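Local coordinates for putative cell adhesion protein (Parabacteroides distasonis, PDB 3LIU) that is a putative fimbrillin of the FimA/Mfa1 family that probably serves as a pilus subunit in bacterial cell adhesion, at residues A[221-229]-A[286-294]. Sequence-based numbering, arbitrary orientation.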
loop_
_atom_site.group_PDB
_atom_site.type_symbol
_atom_site.label_atom_id
_atom_site.label_comp_id
_atom_site.label_asym_id
_atom_site.label_seq_id
_atom_site.Cartn_x
_atom_site.Cartn_y
_atom_site.Cartn_z
ATOM N N GLY A 221 2.869 -4.586 11.255
ATOM C CA GLY A 221 3.444 -5.843 10.825
ATOM C C GLY A 221 3.079 -6.151 9.375
ATOM O O GLY A 221 2.172 -5.561 8.791
ATOM N N THR A 222 3.802 -7.094 8.802
ATOM C CA THR A 222 3.594 -7.484 7.418
ATOM C C THR A 222 2.198 -8.070 7.219
ATOM O O THR A 222 1.679 -8.803 8.079
ATOM C CB THR A 222 4.716 -8.439 6.917
ATOM O OG1 THR A 222 4.494 -8.719 5.533
ATOM C CG2 THR A 222 4.739 -9.752 7.678
ATOM N N ILE A 223 1.576 -7.665 6.111
ATOM C CA ILE A 223 0.258 -8.100 5.705
ATOM C C ILE A 223 0.292 -8.591 4.252
ATOM O O ILE A 223 -0.741 -8.811 3.628
ATOM C CB ILE A 223 -0.797 -6.958 5.827
ATOM C CG1 ILE A 223 -0.310 -5.701 5.121
ATOM C CG2 ILE A 223 -1.158 -6.726 7.325
ATOM C CD1 ILE A 223 -1.299 -4.498 5.104
ATOM N N GLU A 224 1.491 -8.700 3.702
ATOM C CA GLU A 224 1.705 -9.156 2.334
ATOM C C GLU A 224 1.176 -10.557 2.138
ATOM O O GLU A 224 1.382 -11.436 2.990
ATOM C CB GLU A 224 3.218 -9.183 2.013
ATOM C CG GLU A 224 3.553 -9.611 0.549
ATOM C CD GLU A 224 5.045 -9.528 0.231
ATOM O OE1 GLU A 224 5.829 -9.240 1.147
ATOM O OE2 GLU A 224 5.432 -9.710 -0.946
ATOM N N LYS A 225 0.547 -10.784 0.993
ATOM C CA LYS A 225 0.131 -12.131 0.590
ATOM C C LYS A 225 1.216 -12.776 -0.258
ATOM O O LYS A 225 1.695 -12.176 -1.226
ATOM C CB LYS A 225 -1.126 -12.075 -0.259
ATOM C CG LYS A 225 -2.432 -11.746 0.463
ATOM C CD LYS A 225 -2.691 -12.641 1.684
ATOM C CE LYS A 225 -4.181 -12.609 2.067
ATOM N NZ LYS A 225 -4.480 -13.304 3.345
ATOM N N ASP A 226 1.602 -14.002 0.110
ATOM C CA ASP A 226 2.445 -14.811 -0.743
ATOM C C ASP A 226 1.688 -15.133 -2.014
ATOM O O ASP A 226 0.473 -15.323 -1.986
ATOM C CB ASP A 226 2.811 -16.123 -0.067
ATOM C CG ASP A 226 3.762 -15.956 1.052
ATOM O OD1 ASP A 226 4.308 -14.870 1.263
ATOM O OD2 ASP A 226 3.995 -16.945 1.723
ATOM N N PHE A 227 2.407 -15.209 -3.122
ATOM C CA PHE A 227 1.827 -15.573 -4.435
ATOM C C PHE A 227 2.373 -16.915 -4.880
ATOM O O PHE A 227 3.433 -17.341 -4.432
ATOM C CB PHE A 227 2.142 -14.503 -5.484
ATOM C CG PHE A 227 1.175 -13.341 -5.530
ATOM C CD1 PHE A 227 0.622 -12.782 -4.356
ATOM C CD2 PHE A 227 0.902 -12.736 -6.746
ATOM C CE1 PHE A 227 -0.200 -11.652 -4.417
ATOM C CE2 PHE A 227 0.071 -11.596 -6.832
ATOM C CZ PHE A 227 -0.478 -11.050 -5.694
ATOM N N PHE A 228 1.645 -17.580 -5.772
ATOM C CA PHE A 228 2.023 -18.902 -6.255
ATOM C C PHE A 228 2.177 -19.923 -5.100
ATOM O O PHE A 228 1.402 -19.862 -4.135
ATOM C CB PHE A 228 3.246 -18.783 -7.173
ATOM C CG PHE A 228 2.973 -17.940 -8.382
ATOM C CD1 PHE A 228 2.111 -18.400 -9.374
ATOM C CD2 PHE A 228 3.479 -16.672 -8.489
ATOM C CE1 PHE A 228 1.790 -17.603 -10.468
ATOM C CE2 PHE A 228 3.183 -15.877 -9.603
ATOM C CZ PHE A 228 2.350 -16.340 -10.584
ATOM N N GLY A 229 3.144 -20.843 -5.183
ATOM C CA GLY A 229 3.260 -21.923 -4.184
ATOM C C GLY A 229 1.935 -22.630 -4.056
ATOM O O GLY A 229 1.316 -22.951 -5.059
ATOM N N GLU A 286 1.487 -4.292 -0.153
ATOM C CA GLU A 286 2.858 -4.746 0.053
ATOM C C GLU A 286 3.273 -5.734 -1.009
ATOM O O GLU A 286 2.488 -6.574 -1.461
ATOM C CB GLU A 286 3.057 -5.396 1.430
ATOM C CG GLU A 286 2.792 -4.462 2.605
ATOM C CD GLU A 286 3.366 -4.968 3.925
ATOM O OE1 GLU A 286 3.239 -6.184 4.197
ATOM O OE2 GLU A 286 3.875 -4.122 4.715
ATOM N N ASN A 287 4.518 -5.585 -1.419
ATOM C CA ASN A 287 5.210 -6.533 -2.252
ATOM C C ASN A 287 6.723 -6.465 -1.970
ATOM O O ASN A 287 7.393 -5.472 -2.301
ATOM C CB ASN A 287 4.946 -6.253 -3.718
ATOM C CG ASN A 287 5.586 -7.302 -4.627
ATOM O OD1 ASN A 287 6.187 -8.245 -4.134
ATOM N ND2 ASN A 287 5.504 -7.108 -5.947
ATOM N N THR A 288 7.215 -7.470 -1.285
ATOM C CA THR A 288 8.641 -7.638 -1.028
ATOM C C THR A 288 9.142 -8.883 -1.686
ATOM O O THR A 288 10.328 -9.002 -1.960
ATOM C CB THR A 288 8.969 -7.707 0.485
ATOM O OG1 THR A 288 8.439 -8.911 1.044
ATOM C CG2 THR A 288 8.363 -6.485 1.191
ATOM N N LYS A 289 8.255 -9.837 -1.946
ATOM C CA LYS A 289 8.707 -11.108 -2.529
ATOM C C LYS A 289 8.724 -11.148 -4.056
ATOM O O LYS A 289 9.536 -11.851 -4.626
ATOM C CB LYS A 289 7.921 -12.282 -1.948
ATOM C CG LYS A 289 8.258 -12.463 -0.453
ATOM C CD LYS A 289 7.336 -13.432 0.225
ATOM C CE LYS A 289 7.580 -13.519 1.746
ATOM N NZ LYS A 289 6.944 -14.789 2.267
ATOM N N GLY A 290 7.837 -10.418 -4.719
ATOM C CA GLY A 290 7.844 -10.355 -6.192
ATOM C C GLY A 290 7.820 -11.720 -6.870
ATOM O O GLY A 290 8.523 -11.934 -7.835
ATOM N N GLU A 291 7.016 -12.646 -6.361
ATOM C CA GLU A 291 7.047 -14.020 -6.901
ATOM C C GLU A 291 6.610 -14.107 -8.355
ATOM O O GLU A 291 5.695 -13.400 -8.789
ATOM C CB GLU A 291 6.208 -14.995 -6.074
ATOM C CG GLU A 291 6.564 -15.077 -4.618
ATOM C CD GLU A 291 5.666 -14.147 -3.779
ATOM O OE1 GLU A 291 5.426 -13.005 -4.206
ATOM O OE2 GLU A 291 5.158 -14.598 -2.737
ATOM N N VAL A 292 7.296 -14.969 -9.110
ATOM C CA VAL A 292 6.835 -15.386 -10.441
ATOM C C VAL A 292 6.499 -16.879 -10.396
ATOM O O VAL A 292 6.846 -17.608 -9.451
ATOM C CB VAL A 292 7.847 -15.050 -11.549
ATOM C CG1 VAL A 292 8.073 -13.509 -11.620
ATOM C CG2 VAL A 292 9.176 -15.875 -11.351
ATOM N N LYS A 293 5.804 -17.347 -11.410
ATOM C CA LYS A 293 5.405 -18.753 -11.455
ATOM C C LYS A 293 6.633 -19.620 -11.617
ATOM O O LYS A 293 7.579 -19.212 -12.264
ATOM C CB LYS A 293 4.510 -18.943 -12.662
ATOM C CG LYS A 293 3.975 -20.328 -12.866
ATOM C CD LYS A 293 3.427 -20.461 -14.296
ATOM C CE LYS A 293 1.947 -20.243 -14.322
ATOM N NZ LYS A 293 1.235 -21.506 -13.985
ATOM N N SER A 294 6.646 -20.818 -11.043
ATOM C CA SER A 294 7.806 -21.691 -11.199
ATOM C C SER A 294 7.947 -22.078 -12.681
ATOM O O SER A 294 6.951 -22.273 -13.391
ATOM C CB SER A 294 7.659 -22.945 -10.349
ATOM O OG SER A 294 6.610 -23.704 -10.900
HETATM O O HOH W 1 0.291 -8.217 -0.518
#
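The Phe-228 ring lays one face on the backbone of Lys-293, whose N stands 3.5 Å above the ring plane toward the rim. Lys-293 CB adds a CH-pi contact over the face, 4.1 Å from the centroid of the Phe-228 ring. At the ring edge, in plane, sits Glu-291 O, 3.6 Å from Phe-228 CE2.

The Glu-224 carboxylate is gripped on both oxygens. Glu-224 OE1 receives Thr-288 OG1 at 2.6 Å on its syn lone pair; OE2 takes Lys-289 N on its own syn lone pair (165°) and Thr-288 N from above the carboxylate plane. An extended chain, with CG anti to the backbone N (chi1 -178°), carries the group across. Lys-209 of strand 193-213 forms salt bridges with both Glu-224 OE2 and Glu-291 OE1, probably offsetting the crowding of acidic groups.

Glu-291 bends at chi2 to bring OE2 within 2.8 Å of Phe-227 N, which approaches from well above the carboxylate plane. At the other end Glu-286 OE1 accepts Ile-223 N at 2.9 Å, while its OE2 is bonded to Arg-356 N. A salt bridge from Lys-289 NZ to Asp-226 OD1 (2.8 Å) lies where Lys-289 is exposed to solvent, and a water links Lys-225 N to Glu-286 O.

With end-to-end directions 17° apart, the segments run roughly parallel, yet the direct hydrogen bonds between them all use side-chain acceptors. Within 286-294, Asn-287 OD1 accepts Gly-290 N, an Asx motif. The arrangement is that of two irregular loops, following strands 193-213 and 282-284, clasped by carboxylate-to-backbone bonds in a beta-rich fimbrillin fold.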